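Local coordinates for putative beta-lactamase-inhibitor-like PepSY-like domain-containing protein (Bacteroides vulgatus ATCC 8482, PDB 3ELG) that is of unknown function but has a fold resembling beta-lactamase inhibitor protein and probably resides in the periplasm, at residues D51-E56 / I66-K71. Sequence-based numbering, arbitrary orientation. Where two conformers were deposited one is given.
Sequences DGIELE and IDCKNK
Lys69 bends back from the second position of a type II' turn (Cys68-Lys71) to place its ammonium group between two carboxylates, that of Glu54 on the neighbouring strand and that of Asp67 two residues earlier in its own segment. The chain bends about CB-CG (chi2 -58°) and then runs extended past the carbonyl of Gly52, with CE 3.3 Å from Gly52 O. NZ forms a salt bridge to Glu54 OE2 at 2.9 Å and a longer one to Asp67 OD2 at 3.2 Å, the latter entered from well above the carboxylate plane. The acids come close to each other, Glu54 OE1 and Asp67 OD2 being 4.4 Å apart, an approach that Lys69, with Lys48 on Glu54, probably offsets. Asp67 also binds the backbone of Lys69: with CG anti to its own N (chi1 -173°), OD1 accepts from Lys69 N and closes an Asx turn.

Beneath this network Glu54 and Asp67 form an antiparallel hydrogen-bonded pair. Asp67 N donates to Glu54 O at 2.8 Å, and Glu54 N returns an almost straight bond to Asp67 O. The CG2 methyl of Ile53 presses on Asp67 O at 3.4 Å, while its CD1 points to Cys68 SG. At the next, non-hydrogen-bonded pair, Leu55 CD2 lies against Ile66 CG2 at 3.7 Å, on the face opposite Glu54 and Asp67.

The contact lies at the open end of the hairpin 54-57/63-67, within the antiparallel sheet of the BLIP-like fold. Lys48 of strand 43-49 is the stronger salt-bridge partner of Glu54 OE2 and also donates to Gly52 O. Helix 15-24 packs on the apolar face through Ile21 against Leu55 and Met20 against Ile66, and strand 95-101 continues the sheet beyond Ile66.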
ATOM      1  N   ASP A  51      12.664  -7.114  -4.322  1.00 15.30           N
ATOM      2  CA  ASP A  51      12.961  -5.980  -5.191  1.00 15.57           C
ATOM      3  C   ASP A  51      12.844  -4.605  -4.539  1.00 16.41           C
ATOM      4  O   ASP A  51      13.070  -3.562  -5.172  1.00 17.44           O
ATOM      5  CB  ASP A  51      12.130  -6.049  -6.489  1.00 18.75           C
ATOM      6  CG  ASP A  51      10.675  -5.701  -6.305  1.00 22.71           C
ATOM      7  OD1 ASP A  51      10.231  -5.488  -5.160  1.00 16.57           O
ATOM      8  OD2 ASP A  51       9.956  -5.686  -7.344  1.00 21.01           O
ATOM      9  N   GLY A  52      12.520  -4.606  -3.259  1.00 15.85           N
ATOM     10  CA  GLY A  52      12.492  -3.373  -2.470  1.00 14.37           C
ATOM     11  C   GLY A  52      11.096  -2.812  -2.225  1.00 14.12           C
ATOM     12  O   GLY A  52      10.892  -1.927  -1.406  1.00 15.18           O
ATOM     13  N   ILE A  53      10.112  -3.301  -2.978  1.00 13.86           N
ATOM     14  CA  ILE A  53       8.736  -2.871  -2.736  1.00 14.66           C
ATOM     15  C   ILE A  53       8.308  -3.182  -1.301  1.00 15.23           C
ATOM     16  O   ILE A  53       8.675  -4.221  -0.761  1.00 14.07           O
ATOM     17  CB  ILE A  53       7.752  -3.487  -3.776  1.00 13.71           C
ATOM     18  CG1 ILE A  53       8.041  -2.920  -5.187  1.00 15.60           C
ATOM     19  CG2 ILE A  53       6.279  -3.284  -3.393  1.00 15.13           C
ATOM     20  CD1 ILE A  53       7.231  -3.626  -6.264  1.00 16.41           C
ATOM     21  N   GLU A  54       7.484  -2.297  -0.704  1.00 13.51           N
ATOM     22  CA  GLU A  54       7.026  -2.489   0.676  1.00 12.27           C
ATOM     23  C   GLU A  54       5.515  -2.409   0.670  1.00 13.84           C
ATOM     24  O   GLU A  54       4.918  -1.488   0.080  1.00 15.98           O
ATOM     25  CB  GLU A  54       7.621  -1.396   1.584  1.00 15.57           C
ATOM     26  CG  GLU A  54       9.112  -1.445   1.612  1.00 18.06           C
ATOM     27  CD  GLU A  54       9.728  -0.340   2.457  1.00 34.30           C
ATOM     28  OE1 GLU A  54       8.980   0.356   3.155  1.00 33.43           O
ATOM     29  OE2 GLU A  54      10.963  -0.164   2.394  1.00 35.32           O
ATOM     30  N   LEU A  55       4.921  -3.404   1.287  1.00 15.09           N
ATOM     31  CA  LEU A  55       3.459  -3.526   1.428  1.00 14.36           C
ATOM     32  C   LEU A  55       3.114  -3.627   2.884  1.00 16.08           C
ATOM     33  O   LEU A  55       3.853  -4.190   3.665  1.00 20.81           O
ATOM     34  CB  LEU A  55       3.006  -4.788   0.693  1.00 15.10           C
ATOM     35  CG  LEU A  55       3.476  -4.961  -0.741  1.00 15.27           C
ATOM     36  CD1 LEU A  55       3.048  -6.324  -1.312  1.00 17.80           C
ATOM     37  CD2 LEU A  55       2.966  -3.798  -1.653  1.00 14.33           C
ATOM     38  N   GLU A  56       1.958  -3.094   3.240  0.50 13.22           N
ATOM     39  CA  GLU A  56       1.466  -3.268   4.588  0.50 13.29           C
ATOM     40  C   GLU A  56       0.064  -3.807   4.459  0.50 12.31           C
ATOM     41  O   GLU A  56      -0.673  -3.425   3.555  0.50 13.52           O
ATOM     42  CB  GLU A  56       1.488  -1.953   5.349  0.50 14.53           C
ATOM     43  CG  GLU A  56       1.365  -2.129   6.807  0.50 17.12           C
ATOM     44  CD  GLU A  56       1.593  -0.836   7.517  0.50 30.51           C
ATOM     45  OE1 GLU A  56       1.009   0.175   7.057  0.50 28.55           O
ATOM     46  OE2 GLU A  56       2.348  -0.828   8.514  0.50 29.63           O
ATOM     47  N   ILE A  66       0.738   0.443  -0.198  1.00 15.15           N
ATOM     48  CA  ILE A  66       1.485  -0.151  -1.305  1.00 12.36           C
ATOM     49  C   ILE A  66       2.525   0.859  -1.743  1.00 15.04           C
ATOM     50  O   ILE A  66       2.186   1.898  -2.325  1.00 17.71           O
ATOM     51  CB  ILE A  66       0.578  -0.528  -2.483  1.00 14.40           C
ATOM     52  CG1 ILE A  66      -0.469  -1.544  -2.062  1.00 14.07           C
ATOM     53  CG2 ILE A  66       1.383  -1.078  -3.678  1.00 16.01           C
ATOM     54  CD1 ILE A  66      -1.608  -1.690  -3.040  1.00 14.86           C
ATOM     55  N   ASP A  67       3.794   0.538  -1.483  1.00 15.50           N
ATOM     56  CA  ASP A  67       4.917   1.449  -1.769  1.00 13.05           C
ATOM     57  C   ASP A  67       5.860   0.860  -2.822  1.00 14.55           C
ATOM     58  O   ASP A  67       6.693   0.000  -2.524  1.00 14.72           O
ATOM     59  CB  ASP A  67       5.679   1.827  -0.485  1.00 15.90           C
ATOM     60  CG  ASP A  67       6.743   2.888  -0.710  1.00 20.55           C
ATOM     61  OD1 ASP A  67       6.952   3.334  -1.866  1.00 17.40           O
ATOM     62  OD2 ASP A  67       7.340   3.312   0.317  1.00 21.79           O
ATOM     63  N   CYS A  68       5.678   1.326  -4.053  1.00 14.30           N
ATOM     64  CA  CYS A  68       6.493   0.847  -5.184  1.00 15.95           C
ATOM     65  C   CYS A  68       7.757   1.644  -5.450  1.00 15.94           C
ATOM     66  O   CYS A  68       8.443   1.433  -6.436  1.00 17.29           O
ATOM     67  CB  CYS A  68       5.660   0.723  -6.425  1.00 16.74           C
ATOM     68  SG  CYS A  68       4.318  -0.523  -6.217  1.00 18.46           S
ATOM     69  N   LYS A  69       8.062   2.507  -4.494  1.00 17.36           N
ATOM     70  CA  LYS A  69       9.330   3.214  -4.425  1.00 17.92           C
ATOM     71  C   LYS A  69       9.498   4.210  -5.573  1.00 18.95           C
ATOM     72  O   LYS A  69       9.034   5.336  -5.464  1.00 19.29           O
ATOM     73  CB  LYS A  69      10.460   2.219  -4.368  1.00 17.30           C
ATOM     74  CG  LYS A  69      10.364   1.307  -3.134  1.00 21.87           C
ATOM     75  CD  LYS A  69      10.366   2.093  -1.851  1.00 26.87           C
ATOM     76  CE  LYS A  69      10.448   1.202  -0.647  1.00 30.84           C
ATOM     77  NZ  LYS A  69      10.176   1.957   0.626  1.00 38.75           N
ATOM     78  N   ASN A  70      10.122   3.794  -6.671  1.00 20.54           N
ATOM     79  CA  ASN A  70      10.247   4.680  -7.861  1.00 21.62           C
ATOM     80  C   ASN A  70       9.401   4.254  -9.043  1.00 23.05           C
ATOM     81  O   ASN A  70       9.423   4.867 -10.126  1.00 24.81           O
ATOM     82  CB  ASN A  70      11.690   4.810  -8.343  1.00 23.82           C
ATOM     83  CG  ASN A  70      12.626   5.206  -7.257  1.00 31.47           C
ATOM     84  OD1 ASN A  70      13.593   4.497  -6.977  1.00 47.89           O
ATOM     85  ND2 ASN A  70      12.353   6.334  -6.620  1.00 32.93           N
ATOM     86  N   LYS A  71       8.643   3.196  -8.851  1.00 22.16           N
ATOM     87  CA  LYS A  71       7.770   2.723  -9.905  1.00 19.74           C
ATOM     88  C   LYS A  71       6.337   3.024  -9.528  1.00 20.07           C
ATOM     89  O   LYS A  71       6.033   3.266  -8.380  1.00 17.09           O
ATOM     90  CB  LYS A  71       7.955   1.229 -10.141  1.00 22.24           C
ATOM     91  CG  LYS A  71       9.380   0.839 -10.592  1.00 26.65           C
ATOM     92  CD  LYS A  71       9.461  -0.652 -10.953  1.00 34.12           C
TER